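Local coordinates for topoisomerase I-like protein (Leishmania donovani, PDB 2B9S) that catalyses the relaxation of supercoiled DNA, probably by transient cleavage and rejoining of one strand, as a heterodimeric type IB topoisomerase, at residues F155-F163 against K174-I184; D301-H312 against F323-I331. All blocks are in the same frame, centred on the assembly; numbering follows the deposited sequence.

Contact 1 of 2, residues F155-F163 against K174-I184. With nucleotides of chain C.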
loop_
_atom_site.group_PDB
_atom_site.type_symbol
_atom_site.label_atom_id
_atom_site.label_comp_id
_atom_site.label_asym_id
_atom_site.label_seq_id
_atom_site.Cartn_x
_atom_site.Cartn_y
_atom_site.Cartn_z
ATOM N N PHE D 155 2.451 -4.651 15.092
ATOM C CA PHE D 155 2.539 -4.273 16.521
ATOM C C PHE D 155 3.844 -3.544 16.896
ATOM O O PHE D 155 3.909 -2.890 17.931
ATOM C CB PHE D 155 2.362 -5.497 17.416
ATOM C CG PHE D 155 3.362 -6.585 17.151
ATOM C CD1 PHE D 155 3.042 -7.650 16.300
ATOM C CD2 PHE D 155 4.633 -6.540 17.734
ATOM C CE1 PHE D 155 3.983 -8.652 16.048
ATOM C CE2 PHE D 155 5.575 -7.522 17.482
ATOM C CZ PHE D 155 5.259 -8.589 16.650
ATOM N N ARG D 156 4.880 -3.680 16.070
ATOM C CA ARG D 156 6.128 -2.926 16.284
ATOM C C ARG D 156 6.009 -1.512 15.742
ATOM O O ARG D 156 5.948 -1.316 14.525
ATOM C CB ARG D 156 7.308 -3.605 15.599
ATOM C CG ARG D 156 7.743 -4.876 16.229
ATOM C CD ARG D 156 9.044 -5.332 15.618
ATOM N NE ARG D 156 8.982 -6.764 15.383
ATOM C CZ ARG D 156 9.513 -7.678 16.188
ATOM N NH1 ARG D 156 10.177 -7.299 17.288
ATOM N NH2 ARG D 156 9.385 -8.964 15.877
ATOM N N VAL D 157 5.987 -0.542 16.649
ATOM C CA VAL D 157 5.934 0.873 16.307
ATOM C C VAL D 157 7.113 1.246 15.398
ATOM O O VAL D 157 8.268 0.852 15.654
ATOM C CB VAL D 157 5.945 1.767 17.579
ATOM C CG1 VAL D 157 5.897 3.248 17.206
ATOM C CG2 VAL D 157 4.791 1.417 18.479
ATOM N N GLU D 158 6.802 1.995 14.336
ATOM C CA GLU D 158 7.790 2.420 13.342
ATOM C C GLU D 158 8.902 3.162 14.045
ATOM O O GLU D 158 8.613 4.117 14.799
ATOM C CB GLU D 158 7.156 3.340 12.293
ATOM C CG GLU D 158 6.151 2.642 11.427
ATOM C CD GLU D 158 5.541 3.557 10.374
ATOM O OE1 GLU D 158 6.156 4.591 10.024
ATOM O OE2 GLU D 158 4.433 3.236 9.903
ATOM N N PRO D 159 10.166 2.722 13.832
ATOM C CA PRO D 159 11.264 3.518 14.350
ATOM C C PRO D 159 11.450 4.838 13.573
ATOM O O PRO D 159 11.048 4.944 12.402
ATOM C CB PRO D 159 12.484 2.585 14.231
ATOM C CG PRO D 159 12.108 1.554 13.218
ATOM C CD PRO D 159 10.620 1.471 13.186
ATOM N N PRO D 160 12.034 5.847 14.232
ATOM C CA PRO D 160 12.320 7.117 13.570
ATOM C C PRO D 160 13.274 6.959 12.370
ATOM O O PRO D 160 14.088 6.028 12.316
ATOM C CB PRO D 160 12.963 7.975 14.669
ATOM C CG PRO D 160 13.283 7.025 15.827
ATOM C CD PRO D 160 12.410 5.827 15.661
ATOM N N GLY D 161 13.168 7.867 11.410
ATOM C CA GLY D 161 14.046 7.782 10.266
ATOM C C GLY D 161 13.813 8.913 9.311
ATOM O O GLY D 161 12.880 9.696 9.478
ATOM N N LEU D 162 14.692 9.004 8.324
ATOM C CA LEU D 162 14.547 9.948 7.219
ATOM C C LEU D 162 13.509 9.412 6.237
ATOM O O LEU D 162 13.642 8.294 5.725
ATOM C CB LEU D 162 15.912 10.164 6.541
ATOM C CG LEU D 162 17.027 10.602 7.495
ATOM C CD1 LEU D 162 18.374 10.906 6.724
ATOM C CD2 LEU D 162 16.511 11.792 8.367
ATOM N N PHE D 163 12.458 10.191 6.018
ATOM C CA PHE D 163 11.323 9.806 5.152
ATOM C C PHE D 163 11.693 9.321 3.748
ATOM O O PHE D 163 12.262 10.069 2.955
ATOM C CB PHE D 163 10.332 10.970 5.032
ATOM C CG PHE D 163 9.126 10.664 4.157
ATOM C CD1 PHE D 163 8.876 11.398 2.997
ATOM C CD2 PHE D 163 8.257 9.642 4.496
ATOM C CE1 PHE D 163 7.777 11.121 2.211
ATOM C CE2 PHE D 163 7.144 9.351 3.717
ATOM C CZ PHE D 163 6.903 10.088 2.575
ATOM N N LYS D 174 12.959 14.230 5.004
ATOM C CA LYS D 174 12.404 14.795 6.223
ATOM C C LYS D 174 12.377 13.778 7.381
ATOM O O LYS D 174 12.154 12.568 7.169
ATOM C CB LYS D 174 11.006 15.337 5.955
ATOM C CG LYS D 174 10.353 16.073 7.144
ATOM C CD LYS D 174 8.968 16.447 6.741
ATOM C CE LYS D 174 8.493 17.683 7.446
ATOM N NZ LYS D 174 7.762 17.365 8.668
ATOM N N LEU D 175 12.631 14.267 8.600
ATOM C CA LEU D 175 12.621 13.394 9.771
ATOM C C LEU D 175 11.214 12.929 10.181
ATOM O O LEU D 175 10.308 13.744 10.431
ATOM C CB LEU D 175 13.373 14.017 10.965
ATOM C CG LEU D 175 13.492 13.258 12.307
ATOM C CD1 LEU D 175 14.247 11.965 12.185
ATOM C CD2 LEU D 175 14.118 14.139 13.415
ATOM N N LYS D 176 11.069 11.607 10.228
ATOM C CA LYS D 176 9.950 10.949 10.857
ATOM C C LYS D 176 10.370 10.715 12.315
ATOM O O LYS D 176 11.232 9.875 12.589
ATOM C CB LYS D 176 9.672 9.623 10.142
ATOM C CG LYS D 176 8.276 9.070 10.343
ATOM C CD LYS D 176 8.267 7.541 10.490
ATOM C CE LYS D 176 8.921 6.810 9.370
ATOM N NZ LYS D 176 8.521 5.376 9.291
ATOM N N VAL D 177 9.795 11.482 13.242
ATOM C CA VAL D 177 10.251 11.433 14.635
ATOM C C VAL D 177 9.780 10.188 15.402
ATOM O O VAL D 177 8.844 9.474 14.973
ATOM C CB VAL D 177 9.958 12.740 15.435
ATOM C CG1 VAL D 177 10.480 13.970 14.684
ATOM C CG2 VAL D 177 8.453 12.880 15.793
ATOM N N ARG D 178 10.472 9.921 16.511
ATOM C CA ARG D 178 10.137 8.835 17.436
ATOM C C ARG D 178 8.735 9.002 18.000
ATOM O O ARG D 178 8.398 10.054 18.528
ATOM C CB ARG D 178 11.151 8.762 18.595
ATOM C CG ARG D 178 11.048 7.462 19.411
ATOM C CD ARG D 178 12.194 7.313 20.400
ATOM N NE ARG D 178 13.495 7.093 19.756
ATOM C CZ ARG D 178 14.044 5.915 19.465
ATOM N NH1 ARG D 178 13.434 4.763 19.729
ATOM N NH2 ARG D 178 15.232 5.889 18.888
ATOM N N VAL D 179 7.932 7.956 17.855
ATOM C CA VAL D 179 6.602 7.874 18.450
ATOM C C VAL D 179 6.689 7.595 19.970
ATOM O O VAL D 179 7.287 6.605 20.405
ATOM C CB VAL D 179 5.756 6.783 17.749
ATOM C CG1 VAL D 179 4.301 6.798 18.253
ATOM C CG2 VAL D 179 5.814 6.961 16.231
ATOM N N GLN D 180 6.093 8.482 20.765
ATOM C CA GLN D 180 5.976 8.294 22.225
ATOM C C GLN D 180 4.617 7.658 22.611
ATOM O O GLN D 180 3.655 7.726 21.837
ATOM C CB GLN D 180 6.174 9.628 22.962
ATOM C CG GLN D 180 7.603 10.265 22.845
ATOM C CD GLN D 180 8.765 9.383 23.371
ATOM O OE1 GLN D 180 9.912 9.553 22.953
ATOM N NE2 GLN D 180 8.472 8.457 24.272
ATOM N N PRO D 181 4.538 7.025 23.800
ATOM C CA PRO D 181 3.229 6.587 24.289
ATOM C C PRO D 181 2.143 7.682 24.230
ATOM O O PRO D 181 0.988 7.376 23.936
ATOM C CB PRO D 181 3.519 6.177 25.729
ATOM C CG PRO D 181 4.963 5.805 25.739
ATOM C CD PRO D 181 5.631 6.665 24.737
ATOM N N GLU D 182 2.528 8.940 24.463
ATOM C CA GLU D 182 1.609 10.074 24.433
ATOM C C GLU D 182 1.032 10.366 23.051
ATOM O O GLU D 182 0.081 11.141 22.919
ATOM C CB GLU D 182 2.296 11.338 24.983
ATOM C CG GLU D 182 2.462 11.376 26.526
ATOM C CD GLU D 182 3.540 10.416 27.098
ATOM O OE1 GLU D 182 4.458 9.966 26.382
ATOM O OE2 GLU D 182 3.487 10.117 28.296
ATOM N N ASP D 183 1.623 9.760 22.025
ATOM C CA ASP D 183 1.177 9.927 20.638
ATOM C C ASP D 183 0.127 8.880 20.248
ATOM O O ASP D 183 -0.628 9.076 19.291
ATOM C CB ASP D 183 2.391 9.832 19.689
ATOM C CG ASP D 183 3.432 10.921 19.944
ATOM O OD1 ASP D 183 3.032 12.075 20.165
ATOM O OD2 ASP D 183 4.651 10.635 19.919
ATOM N N ILE D 184 0.087 7.781 21.008
ATOM C CA ILE D 184 -0.672 6.568 20.661
ATOM C C ILE D 184 -2.016 6.462 21.381
ATOM O O ILE D 184 -2.101 6.567 22.613
ATOM C CB ILE D 184 0.179 5.295 20.893
ATOM C CG1 ILE D 184 1.411 5.335 19.982
ATOM C CG2 ILE D 184 -0.628 4.005 20.629
ATOM C CD1 ILE D 184 2.550 4.440 20.417
ATOM P P DT C 12 8.889 0.341 9.490
ATOM O OP1 DT C 12 9.948 1.252 9.966
ATOM O OP2 DT C 12 7.913 -0.227 10.452
ATOM O "O5'" DT C 12 8.093 1.113 8.345
ATOM C "C5'" DT C 12 8.768 1.816 7.267
ATOM C "C4'" DT C 12 7.734 2.237 6.247
ATOM O "O4'" DT C 12 7.168 1.047 5.659
ATOM C "C3'" DT C 12 6.520 3.043 6.741
ATOM O "O3'" DT C 12 6.164 4.020 5.729
ATOM C "C2'" DT C 12 5.384 2.022 6.826
ATOM C "C1'" DT C 12 5.786 1.254 5.577
ATOM N N1 DT C 12 4.969 0.066 5.300
ATOM C C2 DT C 12 4.791 -0.294 3.984
ATOM O O2 DT C 12 5.320 0.289 3.057
ATOM N N3 DT C 12 3.953 -1.372 3.824
ATOM C C4 DT C 12 3.304 -2.075 4.821
ATOM O O4 DT C 12 2.571 -3.019 4.577
ATOM C C5 DT C 12 3.529 -1.632 6.163
ATOM C C7 DT C 12 2.984 -2.391 7.337
ATOM C C6 DT C 12 4.325 -0.594 6.334
ATOM P P DA C 13 6.547 5.541 5.891
ATOM O OP1 DA C 13 7.916 5.686 6.415
ATOM O OP2 DA C 13 5.445 6.196 6.571
ATOM O "O5'" DA C 13 6.513 6.011 4.351
ATOM C "C5'" DA C 13 7.346 5.406 3.359
ATOM C "C4'" DA C 13 6.530 5.208 2.099
ATOM O "O4'" DA C 13 5.693 4.030 2.192
ATOM C "C3'" DA C 13 5.576 6.350 1.764
ATOM O "O3'" DA C 13 5.824 6.623 0.417
ATOM C "C2'" DA C 13 4.160 5.800 2.093
ATOM C "C1'" DA C 13 4.357 4.319 1.788
ATOM N N9 DA C 13 3.475 3.429 2.545
ATOM C C8 DA C 13 3.407 3.381 3.918
ATOM N N7 DA C 13 2.536 2.519 4.364
ATOM C C5 DA C 13 2.026 1.932 3.203
ATOM C C6 DA C 13 1.045 0.925 3.002
ATOM N N6 DA C 13 0.441 0.286 4.006
ATOM N N1 DA C 13 0.727 0.585 1.739
ATOM C C2 DA C 13 1.366 1.210 0.714
ATOM N N3 DA C 13 2.295 2.174 0.781
ATOM C C4 DA C 13 2.584 2.497 2.064
HETATM O O HOH W 1 8.135 7.026 13.523
HETATM O O HOH W 2 9.162 5.371 16.901
HETATM O O HOH W 3 10.512 3.711 10.262
#

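Contact 2 of 2, residues D301-H312 against F323-I331. With nucleotides of chain C; nucleotides of chain B.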
loop_
_atom_site.group_PDB
_atom_site.type_symbol
_atom_site.label_atom_id
_atom_site.label_comp_id
_atom_site.label_asym_id
_atom_site.label_seq_id
_atom_site.Cartn_x
_atom_site.Cartn_y
_atom_site.Cartn_z
ATOM N N ASP D 301 3.876 14.047 -7.763
ATOM C CA ASP D 301 2.887 14.350 -8.795
ATOM C C ASP D 301 2.569 13.051 -9.560
ATOM O O ASP D 301 3.347 12.594 -10.395
ATOM C CB ASP D 301 3.469 15.456 -9.690
ATOM C CG ASP D 301 2.620 15.767 -10.901
ATOM O OD1 ASP D 301 1.486 15.238 -11.032
ATOM O OD2 ASP D 301 3.105 16.582 -11.724
ATOM N N THR D 302 1.461 12.410 -9.202
ATOM C CA THR D 302 1.054 11.181 -9.870
ATOM C C THR D 302 -0.429 11.261 -10.113
ATOM O O THR D 302 -1.129 12.044 -9.474
ATOM C CB THR D 302 1.419 9.861 -9.110
ATOM O OG1 THR D 302 0.655 9.752 -7.897
ATOM C CG2 THR D 302 2.908 9.746 -8.850
ATOM N N VAL D 303 -0.894 10.481 -11.071
ATOM C CA VAL D 303 -2.268 10.608 -11.529
ATOM C C VAL D 303 -2.920 9.249 -11.692
ATOM O O VAL D 303 -2.243 8.223 -11.783
ATOM C CB VAL D 303 -2.353 11.422 -12.865
ATOM C CG1 VAL D 303 -1.743 12.833 -12.677
ATOM C CG2 VAL D 303 -1.650 10.674 -14.007
ATOM N N GLY D 304 -4.241 9.255 -11.687
ATOM C CA GLY D 304 -5.024 8.124 -12.168
ATOM C C GLY D 304 -6.070 8.710 -13.094
ATOM O O GLY D 304 -5.915 9.823 -13.589
ATOM N N CYS D 305 -7.156 7.984 -13.297
ATOM C CA CYS D 305 -8.117 8.338 -14.334
ATOM C C CYS D 305 -8.615 9.807 -14.292
ATOM O O CYS D 305 -8.353 10.575 -15.210
ATOM C CB CYS D 305 -9.279 7.344 -14.325
ATOM S SG CYS D 305 -10.351 7.616 -15.707
ATOM N N CYS D 306 -9.298 10.181 -13.210
ATOM C CA CYS D 306 -9.933 11.484 -13.078
ATOM C C CYS D 306 -8.947 12.658 -13.050
ATOM O O CYS D 306 -9.359 13.810 -13.251
ATOM C CB CYS D 306 -10.847 11.526 -11.843
ATOM S SG CYS D 306 -12.246 10.325 -11.851
ATOM N N SER D 307 -7.663 12.377 -12.826
ATOM C CA SER D 307 -6.646 13.438 -12.765
ATOM C C SER D 307 -5.662 13.476 -13.969
ATOM O O SER D 307 -4.671 14.218 -13.959
ATOM C CB SER D 307 -5.910 13.398 -11.412
ATOM O OG SER D 307 -5.284 12.154 -11.205
ATOM N N LEU D 308 -5.930 12.682 -15.006
ATOM C CA LEU D 308 -5.103 12.747 -16.220
ATOM C C LEU D 308 -5.108 14.164 -16.796
ATOM O O LEU D 308 -6.126 14.833 -16.807
ATOM C CB LEU D 308 -5.550 11.745 -17.283
ATOM C CG LEU D 308 -5.476 10.256 -16.935
ATOM C CD1 LEU D 308 -6.371 9.453 -17.884
ATOM C CD2 LEU D 308 -4.017 9.725 -16.906
ATOM N N ARG D 309 -3.938 14.608 -17.242
ATOM C CA ARG D 309 -3.763 15.933 -17.822
ATOM C C ARG D 309 -3.494 15.779 -19.328
ATOM O O ARG D 309 -3.152 14.685 -19.806
ATOM C CB ARG D 309 -2.614 16.681 -17.131
ATOM C CG ARG D 309 -2.837 16.944 -15.624
ATOM C CD ARG D 309 -1.773 17.850 -15.042
ATOM N NE ARG D 309 -0.482 17.177 -14.940
ATOM C CZ ARG D 309 -0.031 16.543 -13.851
ATOM N NH1 ARG D 309 -0.769 16.473 -12.749
ATOM N NH2 ARG D 309 1.157 15.956 -13.878
ATOM N N VAL D 310 -3.640 16.883 -20.057
ATOM C CA VAL D 310 -3.423 16.904 -21.504
ATOM C C VAL D 310 -2.086 16.265 -21.923
ATOM O O VAL D 310 -2.038 15.491 -22.888
ATOM C CB VAL D 310 -3.623 18.344 -22.076
ATOM C CG1 VAL D 310 -3.218 18.419 -23.560
ATOM C CG2 VAL D 310 -5.073 18.784 -21.856
ATOM N N GLU D 311 -1.021 16.572 -21.180
ATOM C CA GLU D 311 0.300 15.962 -21.376
ATOM C C GLU D 311 0.381 14.420 -21.258
ATOM O O GLU D 311 1.372 13.818 -21.677
ATOM C CB GLU D 311 1.295 16.584 -20.398
ATOM C CG GLU D 311 0.944 16.371 -18.904
ATOM C CD GLU D 311 1.719 17.303 -17.971
ATOM O OE1 GLU D 311 2.778 17.830 -18.397
ATOM O OE2 GLU D 311 1.270 17.528 -16.816
ATOM N N HIS D 312 -0.633 13.787 -20.674
ATOM C CA HIS D 312 -0.547 12.347 -20.368
ATOM C C HIS D 312 -1.054 11.471 -21.475
ATOM O O HIS D 312 -0.796 10.272 -21.457
ATOM C CB HIS D 312 -1.274 11.999 -19.064
ATOM C CG HIS D 312 -0.628 12.595 -17.859
ATOM N ND1 HIS D 312 -1.342 13.214 -16.865
ATOM C CD2 HIS D 312 0.677 12.729 -17.524
ATOM C CE1 HIS D 312 -0.509 13.680 -15.954
ATOM N NE2 HIS D 312 0.723 13.400 -16.333
ATOM N N PHE D 323 -1.023 6.592 -24.012
ATOM C CA PHE D 323 -0.929 6.996 -22.597
ATOM C C PHE D 323 0.531 6.984 -22.119
ATOM O O PHE D 323 1.258 6.031 -22.376
ATOM C CB PHE D 323 -1.721 6.016 -21.721
ATOM C CG PHE D 323 -3.215 6.093 -21.898
ATOM C CD1 PHE D 323 -3.994 6.815 -21.002
ATOM C CD2 PHE D 323 -3.844 5.432 -22.951
ATOM C CE1 PHE D 323 -5.371 6.888 -21.146
ATOM C CE2 PHE D 323 -5.214 5.504 -23.108
ATOM C CZ PHE D 323 -5.981 6.236 -22.209
ATOM N N ASP D 324 0.963 8.028 -21.423
ATOM C CA ASP D 324 2.276 7.998 -20.755
ATOM C C ASP D 324 2.247 8.844 -19.487
ATOM O O ASP D 324 2.217 10.082 -19.538
ATOM C CB ASP D 324 3.389 8.455 -21.701
ATOM C CG ASP D 324 4.790 8.269 -21.120
ATOM O OD1 ASP D 324 4.956 7.779 -19.971
ATOM O OD2 ASP D 324 5.742 8.628 -21.834
ATOM N N PHE D 325 2.219 8.177 -18.340
ATOM C CA PHE D 325 2.059 8.898 -17.068
ATOM C C PHE D 325 2.567 8.100 -15.886
ATOM O O PHE D 325 2.653 6.866 -15.945
ATOM C CB PHE D 325 0.587 9.324 -16.864
ATOM C CG PHE D 325 -0.367 8.176 -16.646
ATOM C CD1 PHE D 325 -0.504 7.593 -15.380
ATOM C CD2 PHE D 325 -1.147 7.685 -17.700
ATOM C CE1 PHE D 325 -1.404 6.509 -15.163
ATOM C CE2 PHE D 325 -2.037 6.604 -17.515
ATOM C CZ PHE D 325 -2.171 6.019 -16.235
ATOM N N LEU D 326 2.892 8.797 -14.802
ATOM C CA LEU D 326 3.248 8.133 -13.545
ATOM C C LEU D 326 1.981 7.952 -12.727
ATOM O O LEU D 326 1.237 8.917 -12.474
ATOM C CB LEU D 326 4.315 8.933 -12.767
ATOM C CG LEU D 326 5.640 9.242 -13.501
ATOM C CD1 LEU D 326 6.542 10.086 -12.617
ATOM C CD2 LEU D 326 6.392 7.977 -13.970
ATOM N N GLY D 327 1.723 6.715 -12.323
ATOM C CA GLY D 327 0.571 6.416 -11.485
ATOM C C GLY D 327 0.991 6.174 -10.054
ATOM O O GLY D 327 2.083 6.579 -9.642
ATOM N N LYS D 328 0.131 5.504 -9.291
ATOM C CA LYS D 328 0.454 5.130 -7.914
ATOM C C LYS D 328 1.871 4.552 -7.787
ATOM O O LYS D 328 2.268 3.677 -8.573
ATOM C CB LYS D 328 -0.575 4.129 -7.373
ATOM C CG LYS D 328 -0.218 3.577 -5.995
ATOM C CD LYS D 328 -1.350 2.767 -5.422
ATOM C CE LYS D 328 -0.993 2.199 -4.069
ATOM N NZ LYS D 328 -2.000 1.131 -3.721
ATOM N N ASP D 329 2.610 5.035 -6.785
ATOM C CA ASP D 329 4.002 4.614 -6.514
ATOM C C ASP D 329 5.022 5.122 -7.540
ATOM O O ASP D 329 6.201 4.746 -7.494
ATOM C CB ASP D 329 4.106 3.095 -6.313
ATOM C CG ASP D 329 3.652 2.666 -4.928
ATOM O OD1 ASP D 329 2.646 1.952 -4.830
ATOM O OD2 ASP D 329 4.271 3.073 -3.930
ATOM N N SER D 330 4.558 6.017 -8.426
ATOM C CA SER D 330 5.375 6.640 -9.466
ATOM C C SER D 330 5.842 5.598 -10.469
ATOM O O SER D 330 6.886 5.752 -11.122
ATOM C CB SER D 330 6.549 7.450 -8.870
ATOM O OG SER D 330 6.038 8.545 -8.136
ATOM N N ILE D 331 5.034 4.548 -10.593
ATOM C CA ILE D 331 5.228 3.520 -11.615
ATOM C C ILE D 331 4.642 4.070 -12.892
ATOM O O ILE D 331 3.515 4.568 -12.907
ATOM C CB ILE D 331 4.547 2.155 -11.219
ATOM C CG1 ILE D 331 5.103 1.606 -9.884
ATOM C CG2 ILE D 331 4.620 1.125 -12.353
ATOM C CD1 ILE D 331 6.639 1.497 -9.781
ATOM P P DG C 15 0.405 7.748 -4.943
ATOM O OP1 DG C 15 1.415 7.731 -6.003
ATOM O OP2 DG C 15 0.149 8.976 -4.170
ATOM O "O5'" DG C 15 -0.961 7.158 -5.579
ATOM C "C5'" DG C 15 -2.220 7.301 -4.953
ATOM C "C4'" DG C 15 -2.904 5.982 -4.621
ATOM O "O4'" DG C 15 -2.475 5.484 -3.318
ATOM C "C3'" DG C 15 -4.398 6.170 -4.455
ATOM O "O3'" DG C 15 -5.000 6.106 -5.741
ATOM C "C2'" DG C 15 -4.788 5.003 -3.573
ATOM C "C1'" DG C 15 -3.585 4.870 -2.669
ATOM N N9 DG C 15 -3.632 5.336 -1.269
ATOM C C8 DG C 15 -2.874 6.346 -0.712
ATOM N N7 DG C 15 -3.094 6.531 0.560
ATOM C C5 DG C 15 -4.008 5.537 0.870
ATOM C C6 DG C 15 -4.612 5.219 2.101
ATOM O O6 DG C 15 -4.421 5.750 3.178
ATOM N N1 DG C 15 -5.544 4.194 2.015
ATOM C C2 DG C 15 -5.837 3.526 0.854
ATOM N N2 DG C 15 -6.737 2.552 0.963
ATOM N N3 DG C 15 -5.286 3.788 -0.317
ATOM C C4 DG C 15 -4.367 4.802 -0.240
ATOM O "O5'" DA B 1 -1.569 -0.732 -6.079
ATOM C "C5'" DA B 1 -0.446 -1.598 -6.167
ATOM C "C4'" DA B 1 0.770 -0.908 -5.632
ATOM O "O4'" DA B 1 0.656 -0.706 -4.204
ATOM C "C3'" DA B 1 1.979 -1.773 -5.808
ATOM O "O3'" DA B 1 2.503 -1.511 -7.103
ATOM C "C2'" DA B 1 2.892 -1.337 -4.661
ATOM C "C1'" DA B 1 1.945 -0.857 -3.590
ATOM N N9 DA B 1 1.727 -1.703 -2.409
ATOM C C8 DA B 1 0.789 -2.698 -2.304
ATOM N N7 DA B 1 0.731 -3.282 -1.135
ATOM C C5 DA B 1 1.706 -2.622 -0.395
ATOM C C6 DA B 1 2.149 -2.767 0.940
ATOM N N6 DA B 1 1.625 -3.661 1.807
ATOM N N1 DA B 1 3.134 -1.941 1.355
ATOM C C2 DA B 1 3.650 -1.039 0.519
ATOM N N3 DA B 1 3.333 -0.835 -0.755
ATOM C C4 DA B 1 2.334 -1.641 -1.162
ATOM P P DA C 14 5.001 7.730 -0.398
ATOM O OP1 DA C 14 5.878 8.200 -1.484
ATOM O OP2 DA C 14 4.486 8.721 0.543
ATOM O "O5'" DA C 14 3.809 6.852 -0.967
ATOM C "C5'" DA C 14 3.919 6.104 -2.187
ATOM C "C4'" DA C 14 2.514 5.695 -2.591
ATOM O "O4'" DA C 14 1.884 4.898 -1.544
ATOM C "C3'" DA C 14 1.577 6.871 -2.771
ATOM O "O3'" DA C 14 0.759 6.600 -3.899
ATOM C "C2'" DA C 14 0.762 6.898 -1.465
ATOM C "C1'" DA C 14 0.594 5.402 -1.196
ATOM N N9 DA C 14 0.201 5.019 0.180
ATOM C C8 DA C 14 0.645 5.533 1.384
ATOM N N7 DA C 14 0.110 4.965 2.467
ATOM C C5 DA C 14 -0.766 4.020 1.925
ATOM C C6 DA C 14 -1.645 3.064 2.499
ATOM N N6 DA C 14 -1.842 2.880 3.811
ATOM N N1 DA C 14 -2.365 2.281 1.670
ATOM C C2 DA C 14 -2.202 2.404 0.344
ATOM N N3 DA C 14 -1.397 3.260 -0.306
ATOM C C4 DA C 14 -0.705 4.042 0.537
HETATM O O HOH W 4 -2.562 5.761 -10.832
HETATM O O HOH W 5 2.760 11.988 -14.421
#

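Contact 1 of 2, residues F155-F163 against K174-I184
A two-stranded antiparallel ladder, in which Gly-161 and Leu-162 pair with Lys-176 and Leu-175 inside the DNA-binding fragment, shows how a short sheet can offer a lysine to a phosphate. Gly-161 and Lys-176 are the hydrogen-bonded pair: Gly-161 N reaches Lys-176 O at 3.0 Å, and Lys-176 N returns to Gly-161 O at 2.7 Å. Two residues on, Phe-163 N donates to Lys-174 O at 2.7 Å. The leucines form the non-hydrogen-bonded pair between these rungs, on the other face of the ladder from Lys-176, and helices 54-64 and 75-89 cover them.

Lys-176 leaves the sheet with CG roughly opposite the backbone N (chi1 -159°), then bends at chi2 and chi3, so that its side chain crosses that of Glu-158 at about a right angle. There NZ makes a salt bridge to Glu-158 OE1 at 2.6 Å, approaching on the anti side and 28° out of the carboxylate plane. The same NZ donates to OP1 of DA13 of chain C at 3.0 Å and to a water shared with Pro-159 O and a phosphate oxygen of DT12 of the same chain. Glu-158 OE2 pairs with Lys-227, so the carboxylate, held between two lysines, probably stays charged despite the nearby phosphates.

Past the ladder, Pro-160 CG sits 3.6 Å above one face of the Arg-178 guanidinium, whose NH2 is salt-bridged to Glu-58. Further along, Val-157 CG1 packs on Val-179 CB at 3.6 Å, while a water joins Glu-158 O to Val-179 N. This lysine-to-phosphate contact belongs to the clamp with which type IB topoisomerases embrace the DNA backbone.

Contact 2 of 2, residues D301-H312 against F323-I331
Phe-325, His-312 and Thr-302 bury the most surface where the loop 301-312 lies along strand 320-326, the middle strand of a three-stranded antiparallel sheet in the catalytic core. Phe-325 projects toward the loop with its CG wedged between backbone N and carbonyl carbon (chi1 68°). Leu-308 CD2 then covers one face of the ring in a CH-pi contact, 3.8 Å from the centroid, and Val-303 CG2 approaches CD1 of Phe-325 obliquely at 3.6 Å.

His-312 meets the base of the same residue: its CD2 lies 3.5 Å from Phe-325 CB, the two side chains crossing at about a right angle. Its ND1 accepts from Arg-309 N, while NE2 donates weakly to a water that also takes Leu-326 N. The ND1 bond, helped by the weaker one at NE2, holds the ring's rotation. His-312 CE1 sits over one face of the Arg-309 guanidinium, toward its rim; that group is itself salt-bridged to Asp-301 and Glu-311.

Backbone bonds pin the loop at both ends, Asp-324 N to His-312 O at 2.9 Å and Val-303 N to Leu-326 O at 3.0 Å. Near the second, Thr-302 CG2 rests 3.4 Å from Gly-327 O, at the turn that carries Lys-328 into the vanadate pocket, where its NZ bonds to O5' of DA1 of chain B. Thr-302 OG1 faces the DNA instead: OP1 of DG15 of chain C accepts from this hydroxyl at 2.9 Å and from Asp-329 N at 3.1 Å.

Overall arrangement
Both contacts are partly buried and meet DNA phosphates, contact 1 from a two-stranded ladder and contact 2 from a loop and a turn beside a strand, yet their centres lie about 31 Å apart on opposite sides of the chain's centre. Contact 1, in the DNA-binding fragment, has a cross-segment grip that includes a buried charge pair and bridging waters. Contact 2, in the catalytic core, relies on aromatic and aliphatic side chains, with no salt bridge between its two segments: Arg-309 pairs within the loop and Asp-324 with Arg-332. Each touches DNA chain C; contact 2 also reaches chain B and the vanadate, which places it at the active site, whereas contact 1 holds the backbone of neighbouring nucleotides.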